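Local coordinates for ceramide very long chain fatty acid hydroxylase SCS7 (Saccharomyces cerevisiae, PDB 4ZR1), which hydroxylates the very long chain fatty acid of ceramides, postulated at C-2, using oxygen and electrons from cytochrome b5 at a centre of two zinc ions that is likely catalytic, at residues A[47-53]-A[79-83]; A[74-79]-A[167-171]; A[87-91]-A[180-186]. One frame throughout, in Å; residues are numbered along the deposited sequence.

Contact 1: A[47-53]-A[79-83]; sequences DYKKHKF and HRPRH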
loop_
_atom_site.group_PDB
_atom_site.type_symbol
_atom_site.label_atom_id
_atom_site.label_comp_id
_atom_site.label_asym_id
_atom_site.label_seq_id
_atom_site.Cartn_x
_atom_site.Cartn_y
_atom_site.Cartn_z
ATOM N N ASP A 47 13.758 -14.815 -14.202
ATOM C CA ASP A 47 13.780 -13.650 -13.331
ATOM C C ASP A 47 14.795 -13.796 -12.193
ATOM O O ASP A 47 15.491 -12.837 -11.853
ATOM C CB ASP A 47 12.374 -13.399 -12.776
ATOM C CG ASP A 47 12.303 -12.184 -11.891
ATOM O OD1 ASP A 47 12.212 -11.058 -12.432
ATOM O OD2 ASP A 47 12.325 -12.357 -10.652
ATOM N N TYR A 48 14.885 -14.986 -11.607
ATOM C CA TYR A 48 15.851 -15.210 -10.539
ATOM C C TYR A 48 17.269 -15.137 -11.085
ATOM O O TYR A 48 18.129 -14.472 -10.516
ATOM C CB TYR A 48 15.605 -16.551 -9.863
ATOM C CG TYR A 48 16.503 -16.847 -8.676
ATOM C CD1 TYR A 48 16.370 -16.141 -7.488
ATOM C CD2 TYR A 48 17.447 -17.876 -8.726
ATOM C CE1 TYR A 48 17.171 -16.431 -6.392
ATOM C CE2 TYR A 48 18.247 -18.167 -7.638
ATOM C CZ TYR A 48 18.101 -17.444 -6.475
ATOM O OH TYR A 48 18.890 -17.722 -5.386
ATOM N N LYS A 49 17.505 -15.805 -12.208
ATOM C CA LYS A 49 18.829 -15.812 -12.807
ATOM C C LYS A 49 19.237 -14.417 -13.266
ATOM O O LYS A 49 20.396 -14.031 -13.130
ATOM C CB LYS A 49 18.881 -16.790 -13.980
ATOM C CG LYS A 49 20.237 -16.868 -14.662
ATOM C CD LYS A 49 21.311 -17.345 -13.695
ATOM C CE LYS A 49 22.640 -17.580 -14.402
ATOM N NZ LYS A 49 23.743 -17.900 -13.445
ATOM N N LYS A 50 18.284 -13.658 -13.796
ATOM C CA LYS A 50 18.596 -12.348 -14.355
ATOM C C LYS A 50 18.895 -11.302 -13.281
ATOM O O LYS A 50 19.902 -10.611 -13.361
ATOM C CB LYS A 50 17.457 -11.865 -15.256
ATOM C CG LYS A 50 17.775 -10.575 -16.003
ATOM C CD LYS A 50 16.727 -10.229 -17.047
ATOM C CE LYS A 50 17.038 -8.896 -17.723
ATOM N NZ LYS A 50 16.023 -8.524 -18.757
ATOM N N HIS A 51 18.037 -11.191 -12.272
ATOM C CA HIS A 51 18.162 -10.106 -11.297
ATOM C C HIS A 51 18.775 -10.555 -9.970
ATOM O O HIS A 51 19.144 -9.720 -9.139
ATOM C CB HIS A 51 16.793 -9.465 -11.052
ATOM C CG HIS A 51 16.143 -8.945 -12.298
ATOM N ND1 HIS A 51 16.560 -7.791 -12.932
ATOM C CD2 HIS A 51 15.105 -9.418 -13.027
ATOM C CE1 HIS A 51 15.809 -7.579 -13.997
ATOM N NE2 HIS A 51 14.917 -8.551 -14.078
ATOM N N LYS A 52 18.887 -11.870 -9.782
ATOM C CA LYS A 52 19.536 -12.443 -8.600
ATOM C C LYS A 52 18.899 -11.934 -7.307
ATOM O O LYS A 52 19.590 -11.575 -6.356
ATOM C CB LYS A 52 21.043 -12.135 -8.615
ATOM C CG LYS A 52 21.833 -12.909 -9.672
ATOM C CD LYS A 52 23.338 -12.861 -9.411
ATOM C CE LYS A 52 23.881 -14.222 -8.987
ATOM N NZ LYS A 52 25.251 -14.159 -8.391
ATOM N N PHE A 53 17.573 -11.913 -7.279
ATOM C CA PHE A 53 16.843 -11.337 -6.155
ATOM C C PHE A 53 16.044 -12.383 -5.368
ATOM O O PHE A 53 16.576 -13.047 -4.489
ATOM C CB PHE A 53 15.920 -10.234 -6.665
ATOM C CG PHE A 53 15.204 -9.479 -5.580
ATOM C CD1 PHE A 53 15.900 -8.964 -4.498
ATOM C CD2 PHE A 53 13.841 -9.244 -5.667
ATOM C CE1 PHE A 53 15.239 -8.260 -3.502
ATOM C CE2 PHE A 53 13.172 -8.534 -4.675
ATOM C CZ PHE A 53 13.871 -8.043 -3.593
ATOM N N HIS A 79 10.787 -2.818 -5.570
ATOM C CA HIS A 79 9.896 -1.865 -6.229
ATOM C C HIS A 79 9.901 -2.033 -7.751
ATOM O O HIS A 79 9.239 -1.289 -8.470
ATOM C CB HIS A 79 10.271 -0.424 -5.866
ATOM C CG HIS A 79 10.156 -0.117 -4.405
ATOM N ND1 HIS A 79 11.250 -0.042 -3.572
ATOM C CD2 HIS A 79 9.075 0.129 -3.626
ATOM C CE1 HIS A 79 10.851 0.237 -2.344
ATOM N NE2 HIS A 79 9.536 0.340 -2.346
ATOM N N ARG A 80 10.647 -3.009 -8.251
ATOM C CA ARG A 80 10.551 -3.339 -9.665
ATOM C C ARG A 80 9.614 -4.531 -9.787
ATOM O O ARG A 80 9.954 -5.636 -9.374
ATOM C CB ARG A 80 11.932 -3.606 -10.251
ATOM C CG ARG A 80 12.841 -2.384 -10.135
ATOM C CD ARG A 80 14.223 -2.624 -10.694
ATOM N NE ARG A 80 14.174 -2.959 -12.110
ATOM C CZ ARG A 80 15.249 -3.122 -12.869
ATOM N NH1 ARG A 80 15.119 -3.432 -14.154
ATOM N NH2 ARG A 80 16.455 -2.969 -12.339
ATOM N N PRO A 81 8.403 -4.291 -10.319
ATOM C CA PRO A 81 7.297 -5.244 -10.172
ATOM C C PRO A 81 7.441 -6.545 -10.954
ATOM O O PRO A 81 8.028 -6.588 -12.031
ATOM C CB PRO A 81 6.081 -4.449 -10.679
ATOM C CG PRO A 81 6.655 -3.390 -11.569
ATOM C CD PRO A 81 7.973 -3.032 -10.957
ATOM N N ARG A 82 6.893 -7.609 -10.386
ATOM C CA ARG A 82 6.755 -8.866 -11.094
ATOM C C ARG A 82 5.283 -9.261 -11.048
ATOM O O ARG A 82 4.461 -8.542 -10.483
ATOM C CB ARG A 82 7.631 -9.958 -10.469
ATOM C CG ARG A 82 8.796 -9.447 -9.638
ATOM C CD ARG A 82 9.963 -8.955 -10.480
ATOM N NE ARG A 82 10.990 -8.343 -9.641
ATOM C CZ ARG A 82 12.292 -8.535 -9.805
ATOM N NH1 ARG A 82 13.165 -7.948 -8.999
ATOM N NH2 ARG A 82 12.721 -9.329 -10.774
ATOM N N HIS A 83 4.950 -10.399 -11.645
ATOM C CA HIS A 83 3.594 -10.927 -11.586
ATOM C C HIS A 83 3.639 -12.449 -11.455
ATOM O O HIS A 83 4.271 -13.130 -12.264
ATOM C CB HIS A 83 2.791 -10.507 -12.827
ATOM C CG HIS A 83 1.330 -10.823 -12.737
ATOM N ND1 HIS A 83 0.502 -10.264 -11.785
ATOM C CD2 HIS A 83 0.552 -11.656 -13.468
ATOM C CE1 HIS A 83 -0.721 -10.737 -11.936
ATOM N NE2 HIS A 83 -0.719 -11.580 -12.953
#

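Contact 2: A[74-79]-A[167-171]; sequences YVDQIH and FATHF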
loop_
_atom_site.group_PDB
_atom_site.type_symbol
_atom_site.label_atom_id
_atom_site.label_comp_id
_atom_site.label_asym_id
_atom_site.label_seq_id
_atom_site.Cartn_x
_atom_site.Cartn_y
_atom_site.Cartn_z
ATOM N N TYR A 74 17.908 -4.394 -1.944
ATOM C CA TYR A 74 16.547 -4.760 -1.587
ATOM C C TYR A 74 15.527 -3.706 -2.044
ATOM O O TYR A 74 14.497 -4.056 -2.631
ATOM C CB TYR A 74 16.425 -4.974 -0.079
ATOM C CG TYR A 74 14.992 -5.021 0.360
ATOM C CD1 TYR A 74 14.227 -6.174 0.182
ATOM C CD2 TYR A 74 14.381 -3.903 0.911
ATOM C CE1 TYR A 74 12.894 -6.214 0.566
ATOM C CE2 TYR A 74 13.050 -3.932 1.295
ATOM C CZ TYR A 74 12.312 -5.086 1.123
ATOM O OH TYR A 74 10.992 -5.099 1.507
ATOM N N VAL A 75 15.804 -2.424 -1.773
ATOM C CA VAL A 75 14.851 -1.361 -2.109
ATOM C C VAL A 75 14.770 -1.171 -3.617
ATOM O O VAL A 75 13.711 -0.873 -4.148
ATOM C CB VAL A 75 15.198 0.011 -1.441
ATOM C CG1 VAL A 75 15.266 -0.126 0.064
ATOM C CG2 VAL A 75 16.496 0.578 -1.968
ATOM N N ASP A 76 15.883 -1.367 -4.310
ATOM C CA ASP A 76 15.887 -1.197 -5.750
ATOM C C ASP A 76 15.090 -2.306 -6.413
ATOM O O ASP A 76 14.461 -2.110 -7.447
ATOM C CB ASP A 76 17.315 -1.186 -6.290
ATOM C CG ASP A 76 17.372 -0.845 -7.764
ATOM O OD1 ASP A 76 17.395 -1.780 -8.593
ATOM O OD2 ASP A 76 17.369 0.364 -8.092
ATOM N N GLN A 77 15.113 -3.480 -5.802
ATOM C CA GLN A 77 14.590 -4.663 -6.458
ATOM C C GLN A 77 13.125 -4.929 -6.123
ATOM O O GLN A 77 12.364 -5.381 -6.980
ATOM C CB GLN A 77 15.454 -5.865 -6.089
ATOM C CG GLN A 77 15.687 -6.818 -7.231
ATOM C CD GLN A 77 16.441 -6.205 -8.368
ATOM O OE1 GLN A 77 17.283 -5.326 -8.177
ATOM N NE2 GLN A 77 16.131 -6.651 -9.575
ATOM N N ILE A 78 12.738 -4.644 -4.881
ATOM C CA ILE A 78 11.375 -4.890 -4.406
ATOM C C ILE A 78 10.343 -3.982 -5.086
ATOM O O ILE A 78 9.167 -4.338 -5.172
ATOM C CB ILE A 78 11.269 -4.697 -2.872
ATOM C CG1 ILE A 78 10.053 -5.430 -2.310
ATOM C CG2 ILE A 78 11.204 -3.213 -2.506
ATOM C CD1 ILE A 78 10.144 -6.929 -2.403
ATOM N N HIS A 79 10.787 -2.818 -5.570
ATOM C CA HIS A 79 9.896 -1.865 -6.229
ATOM C C HIS A 79 9.901 -2.033 -7.751
ATOM O O HIS A 79 9.239 -1.289 -8.470
ATOM C CB HIS A 79 10.271 -0.424 -5.866
ATOM C CG HIS A 79 10.156 -0.117 -4.405
ATOM N ND1 HIS A 79 11.250 -0.042 -3.572
ATOM C CD2 HIS A 79 9.075 0.129 -3.626
ATOM C CE1 HIS A 79 10.851 0.237 -2.344
ATOM N NE2 HIS A 79 9.536 0.340 -2.346
ATOM N N PHE A 167 13.847 -5.416 6.307
ATOM C CA PHE A 167 13.376 -5.665 4.945
ATOM C C PHE A 167 12.078 -6.487 4.959
ATOM O O PHE A 167 11.213 -6.312 4.107
ATOM C CB PHE A 167 14.438 -6.403 4.114
ATOM C CG PHE A 167 15.799 -5.748 4.109
ATOM C CD1 PHE A 167 15.944 -4.390 4.326
ATOM C CD2 PHE A 167 16.937 -6.508 3.875
ATOM C CE1 PHE A 167 17.198 -3.802 4.318
ATOM C CE2 PHE A 167 18.191 -5.926 3.861
ATOM C CZ PHE A 167 18.322 -4.572 4.083
ATOM N N ALA A 168 11.951 -7.397 5.920
ATOM C CA ALA A 168 10.773 -8.254 5.980
ATOM C C ALA A 168 9.566 -7.457 6.474
ATOM O O ALA A 168 8.433 -7.671 6.023
ATOM C CB ALA A 168 11.038 -9.476 6.878
ATOM N N THR A 169 9.825 -6.529 7.391
ATOM C CA THR A 169 8.799 -5.627 7.909
ATOM C C THR A 169 8.298 -4.699 6.813
ATOM O O THR A 169 7.094 -4.495 6.649
ATOM C CB THR A 169 9.335 -4.771 9.071
ATOM O OG1 THR A 169 9.890 -5.623 10.081
ATOM C CG2 THR A 169 8.215 -3.913 9.673
ATOM N N HIS A 170 9.242 -4.130 6.072
ATOM C CA HIS A 170 8.934 -3.277 4.936
ATOM C C HIS A 170 8.093 -4.038 3.911
ATOM O O HIS A 170 7.031 -3.583 3.489
ATOM C CB HIS A 170 10.228 -2.774 4.303
ATOM C CG HIS A 170 10.018 -1.906 3.105
ATOM N ND1 HIS A 170 9.783 -2.417 1.848
ATOM C CD2 HIS A 170 10.010 -0.559 2.973
ATOM C CE1 HIS A 170 9.634 -1.422 0.993
ATOM N NE2 HIS A 170 9.767 -0.284 1.649
ATOM N N PHE A 171 8.590 -5.206 3.525
ATOM C CA PHE A 171 7.902 -6.104 2.603
ATOM C C PHE A 171 6.453 -6.353 3.019
ATOM O O PHE A 171 5.544 -6.225 2.205
ATOM C CB PHE A 171 8.669 -7.426 2.519
ATOM C CG PHE A 171 8.061 -8.435 1.598
ATOM C CD1 PHE A 171 8.259 -8.348 0.233
ATOM C CD2 PHE A 171 7.324 -9.499 2.102
ATOM C CE1 PHE A 171 7.709 -9.293 -0.620
ATOM C CE2 PHE A 171 6.769 -10.448 1.256
ATOM C CZ PHE A 171 6.966 -10.349 -0.107
#

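Contact 3: A[87-91]-A[180-186]; sequences GSAPL and LPMDKYR. With BOG (octyl beta-D-glucopyranoside), chain E.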
loop_
_atom_site.group_PDB
_atom_site.type_symbol
_atom_site.label_atom_id
_atom_site.label_comp_id
_atom_site.label_asym_id
_atom_site.label_seq_id
_atom_site.Cartn_x
_atom_site.Cartn_y
_atom_site.Cartn_z
ATOM N N GLY A 87 -2.569 -16.798 -9.844
ATOM C CA GLY A 87 -2.582 -17.132 -8.429
ATOM C C GLY A 87 -1.823 -16.140 -7.562
ATOM O O GLY A 87 -1.465 -15.045 -8.008
ATOM N N SER A 88 -1.581 -16.525 -6.312
ATOM C CA SER A 88 -0.846 -15.682 -5.370
ATOM C C SER A 88 0.442 -16.351 -4.916
ATOM O O SER A 88 0.416 -17.479 -4.436
ATOM C CB SER A 88 -1.710 -15.350 -4.149
ATOM O OG SER A 88 -2.834 -14.562 -4.507
ATOM N N ALA A 89 1.563 -15.647 -5.058
ATOM C CA ALA A 89 2.875 -16.161 -4.632
ATOM C C ALA A 89 2.894 -16.558 -3.159
ATOM O O ALA A 89 2.263 -15.920 -2.324
ATOM C CB ALA A 89 3.962 -15.128 -4.899
ATOM N N PRO A 90 3.617 -17.631 -2.836
ATOM C CA PRO A 90 3.675 -18.070 -1.440
ATOM C C PRO A 90 4.578 -17.176 -0.587
ATOM O O PRO A 90 5.687 -16.844 -1.009
ATOM C CB PRO A 90 4.249 -19.481 -1.552
ATOM C CG PRO A 90 5.114 -19.426 -2.790
ATOM C CD PRO A 90 4.396 -18.506 -3.735
ATOM N N LEU A 91 4.108 -16.782 0.593
ATOM C CA LEU A 91 4.949 -16.023 1.513
ATOM C C LEU A 91 5.567 -16.954 2.552
ATOM O O LEU A 91 6.740 -16.813 2.895
ATOM C CB LEU A 91 4.160 -14.893 2.200
ATOM C CG LEU A 91 3.604 -13.794 1.285
ATOM C CD1 LEU A 91 3.180 -12.567 2.072
ATOM C CD2 LEU A 91 4.596 -13.413 0.227
ATOM N N LEU A 180 4.446 -7.121 -6.112
ATOM C CA LEU A 180 3.367 -7.795 -6.843
ATOM C C LEU A 180 2.025 -7.049 -6.874
ATOM O O LEU A 180 1.044 -7.496 -6.275
ATOM C CB LEU A 180 3.149 -9.191 -6.274
ATOM C CG LEU A 180 4.339 -10.153 -6.389
ATOM C CD1 LEU A 180 4.674 -10.743 -5.034
ATOM C CD2 LEU A 180 4.040 -11.243 -7.398
ATOM N N PRO A 181 1.970 -5.942 -7.636
ATOM C CA PRO A 181 0.846 -5.005 -7.791
ATOM C C PRO A 181 -0.500 -5.670 -8.104
ATOM O O PRO A 181 -1.533 -5.288 -7.547
ATOM C CB PRO A 181 1.282 -4.139 -8.973
ATOM C CG PRO A 181 2.745 -4.297 -9.062
ATOM C CD PRO A 181 3.041 -5.674 -8.611
ATOM N N MET A 182 -0.484 -6.661 -8.988
ATOM C CA MET A 182 -1.710 -7.318 -9.421
ATOM C C MET A 182 -2.041 -8.593 -8.657
ATOM O O MET A 182 -2.860 -9.379 -9.119
ATOM C CB MET A 182 -1.638 -7.637 -10.913
ATOM C CG MET A 182 -1.771 -6.406 -11.766
ATOM S SD MET A 182 -3.313 -5.552 -11.382
ATOM C CE MET A 182 -2.697 -3.864 -11.333
ATOM N N ASP A 183 -1.428 -8.801 -7.494
ATOM C CA ASP A 183 -1.860 -9.900 -6.617
ATOM C C ASP A 183 -3.107 -9.474 -5.850
ATOM O O ASP A 183 -3.006 -8.804 -4.814
ATOM C CB ASP A 183 -0.753 -10.308 -5.636
ATOM C CG ASP A 183 -1.154 -11.498 -4.752
ATOM O OD1 ASP A 183 -2.357 -11.818 -4.653
ATOM O OD2 ASP A 183 -0.262 -12.122 -4.147
ATOM N N LYS A 184 -4.273 -9.906 -6.327
ATOM C CA LYS A 184 -5.544 -9.418 -5.795
ATOM C C LYS A 184 -5.766 -9.753 -4.312
ATOM O O LYS A 184 -6.655 -9.192 -3.673
ATOM C CB LYS A 184 -6.709 -9.946 -6.638
ATOM C CG LYS A 184 -6.872 -11.456 -6.634
ATOM C CD LYS A 184 -7.973 -11.901 -7.601
ATOM C CE LYS A 184 -8.080 -13.425 -7.665
ATOM N NZ LYS A 184 -9.128 -13.896 -8.613
ATOM N N TYR A 185 -4.945 -10.627 -3.743
ATOM C CA TYR A 185 -5.118 -10.941 -2.329
ATOM C C TYR A 185 -4.019 -10.374 -1.444
ATOM O O TYR A 185 -3.996 -10.645 -0.252
ATOM C CB TYR A 185 -5.209 -12.445 -2.118
ATOM C CG TYR A 185 -6.463 -13.067 -2.697
ATOM C CD1 TYR A 185 -7.666 -13.037 -2.005
ATOM C CD2 TYR A 185 -6.432 -13.706 -3.921
ATOM C CE1 TYR A 185 -8.800 -13.618 -2.530
ATOM C CE2 TYR A 185 -7.558 -14.284 -4.449
ATOM C CZ TYR A 185 -8.738 -14.244 -3.756
ATOM O OH TYR A 185 -9.854 -14.831 -4.309
ATOM N N ARG A 186 -3.129 -9.569 -2.014
ATOM C CA ARG A 186 -2.088 -8.925 -1.224
ATOM C C ARG A 186 -2.062 -7.425 -1.448
ATOM O O ARG A 186 -0.995 -6.814 -1.477
ATOM C CB ARG A 186 -0.711 -9.509 -1.557
ATOM C CG ARG A 186 -0.322 -10.708 -0.713
ATOM C CD ARG A 186 -1.119 -11.931 -1.102
ATOM N NE ARG A 186 -0.646 -13.105 -0.383
ATOM C CZ ARG A 186 0.219 -13.988 -0.876
ATOM N NH1 ARG A 186 0.705 -13.847 -2.110
ATOM N NH2 ARG A 186 0.596 -15.017 -0.131
HETATM C C1 BOG E . 0.169 -5.893 2.982
HETATM O O1 BOG E . -0.144 -7.267 3.055
HETATM C C2 BOG E . -0.193 -5.389 1.605
HETATM O O2 BOG E . 0.692 -5.992 0.691
HETATM C C3 BOG E . 0.017 -3.895 1.518
HETATM O O3 BOG E . -0.508 -3.343 0.332
HETATM C C4 BOG E . -0.561 -3.184 2.703
HETATM O O4 BOG E . -0.103 -1.854 2.655
HETATM C C5 BOG E . -0.070 -3.837 3.966
HETATM O O5 BOG E . -0.520 -5.175 3.982
HETATM C C6 BOG E . -0.602 -3.020 5.134
HETATM O O6 BOG E . -0.796 -3.795 6.296
HETATM C "C1'" BOG E . 0.865 -8.077 3.623
HETATM C "C2'" BOG E . 0.450 -9.533 3.640
HETATM C "C3'" BOG E . 1.188 -10.230 4.766
HETATM C "C4'" BOG E . 0.233 -10.881 5.751
HETATM C "C5'" BOG E . 0.792 -10.798 7.161
HETATM C "C6'" BOG E . 0.085 -11.789 8.053
HETATM C "C7'" BOG E . 0.508 -11.589 9.490
HETATM C "C8'" BOG E . 1.868 -12.213 9.704
#

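Contact 1: A[47-53]-A[79-83]
Arg82 pushes its guanidinium in among Asp47, His51 and Phe53, so one long side chain carries most of the meeting between 47-53 and 79-83. Its chain is bent at the CB-CG bond (chi2 -77°) and then runs out straight, delivering NH2 to the last turn of helix 44-51. Asp47 reaches back from that turn with CG anti to the backbone N and forms a salt bridge, its OD1 lying near the guanidinium plane of Arg82. The modelled separation of this OD1 from Arg82 NH2, 2.4 Å, is very short and its exact value is doubtful. Carboxylate and guanidinium planes stand 84° apart, which rules out a flat two-pronged pairing; Asp47 OD2 is 3.1 Å from the same NH2. One turn on, the His51 ring is nearly perpendicular to the guanidinium and brings CD2 to 3.3 Å from Arg82 NH2. The Phe53 ring plane is nearly parallel to the guanidinium, but the approach is oblique and only CD2 comes close, 3.6 Å from Arg82 NH1. That nitrogen also makes a weak hydrogen bond to Gln77 O. Arg80 takes a lesser part: His51 CE1 sits over one face of its guanidinium, 4.2 Å from NH1. Its polar end is held by Thr26 O, bonded to NE, and by Glu290, a salt-bridge partner of NH2. Lys52, with positive phi (56°), turns the chain as the helix stops, and Phe53 follows this bend. The contact thus docks the end of helix 44-51 on the loop that follows helix 71-78; Phe53 packs on Gln77 and Ile78 of that helix, while Arg80 ties the loop to the short strand 289-290, all in the part assigned to the cytoplasmic side.

Contact 2: A[74-79]-A[167-171]
Tyr74 lies over Phe167 in an offset stack, ring centroids 4.8 Å apart and planes at 14°. The two side chains overlap head to tail, each setting its own CB over the partner's ring: Phe167 CB is 3.7 Å from the centroid of the Tyr74 ring, a CH-pi contact. Ile78 CB covers the other face of Tyr74 toward the rim, and Ile78 CD1 meets the edge of the Phe171 ring at CD1, 3.5 Å away. At the far end of the tyrosine, OH hydrogen-bonds His170 ND1 over 3.0 Å, near the plane of both rings. With CG anti to the backbone N (chi1 179°), His170 turns its ring toward Tyr74 OH from helix 164-179. Its CE1 comes 3.8 Å from His79 NE2, the two imidazoles meeting rim to rim. In the next shell, Asp157 bonds His170 NE2, and Val75 O accepts from His79 ND1 at 2.7 Å, in the carbonyl plane on a lone pair. The axes of 74-78 and 167-171 run 27° from parallel. A leucine in place of Tyr74 would probably leave His170 ND1 without its hydroxyl partner and set that imidazole freer to turn. With both nitrogens engaged, His170 has its rotation fixed by a Tyr-His-Asp chain of hydrogen bonds, inside an aromatic cluster whose His79 packs against the zinc ligands His155 and His178.

Contact 3: A[87-91]-A[180-186]
Ser88 passes in extended conformation beside two successive type I beta turns, Leu180 to Asp183 and Asp183 to Arg186, its CA 6.0 Å from that of Asp183. Asp183, where the turns join, is gripped at both oxygens. Ser88 OG donates to its OD1 at 2.8 Å, while Tyr185 N reaches the same oxygen from the opposite face of the carboxylate plane at 3.0 Å, closing an Asx turn. OD2 of Asp183 instead takes Arg186 NH1, 2.8 Å away and nearly along the C-O axis, in a salt bridge. Arg186, its chain bent at chi2 (72°), faces Ala89 end-on: NH1 and NH2 both donate to Ala89 O, at 2.6 Å and 2.9 Å, with the oxygen in the guanidinium plane. Leu91 CG covers one face of that group and Ser88 CB the other, the latter 3.5 Å from NH1, so the flat cation is sandwiched as well as bonded round its rim. Ala89 CB adds looser apolar packing on Leu180 CD1. Glu97 forms a salt bridge with Arg186 NH2, and Thr100 O accepts from NE. At the backbone of the same residue, O2 of an octyl glucoside detergent donates to Arg186 O at 2.9 Å, and its octyl chain passes near Leu91. All three guanidinium nitrogens of this buried arginine, near the zinc ligand His177, are therefore engaged, and its positive charge is probably balanced by Asp183 and Glu97; the bonds to Ala89 O and from Ser88 to Asp183 join the loop before helix 106-125 to the loop after helix 164-179.

Overall arrangement
The three contacts form a continuous patch, probably cytoplasmic, beside the dizinc site. Contacts 1 and 2, centres 12 Å apart, share His79, whose side chain lies about 6 Å from a bound zinc ion, and they touch again where Phe53 CZ is 3.8 Å from Ile78 N. Contact 3 lies about 15 Å, centre to centre, from each of the others. It meets contact 1 where Pro81 CB is 3.7 Å from Pro181 CG, and contact 2 where Phe171 CE2 is 3.8 Å from Leu91 CD2. Contacts 1 and 3 also approach zinc ligands: the side chain of Arg80 is about 8 Å from that of His178, and the side chain of Arg186 about 6 Å from that of His177.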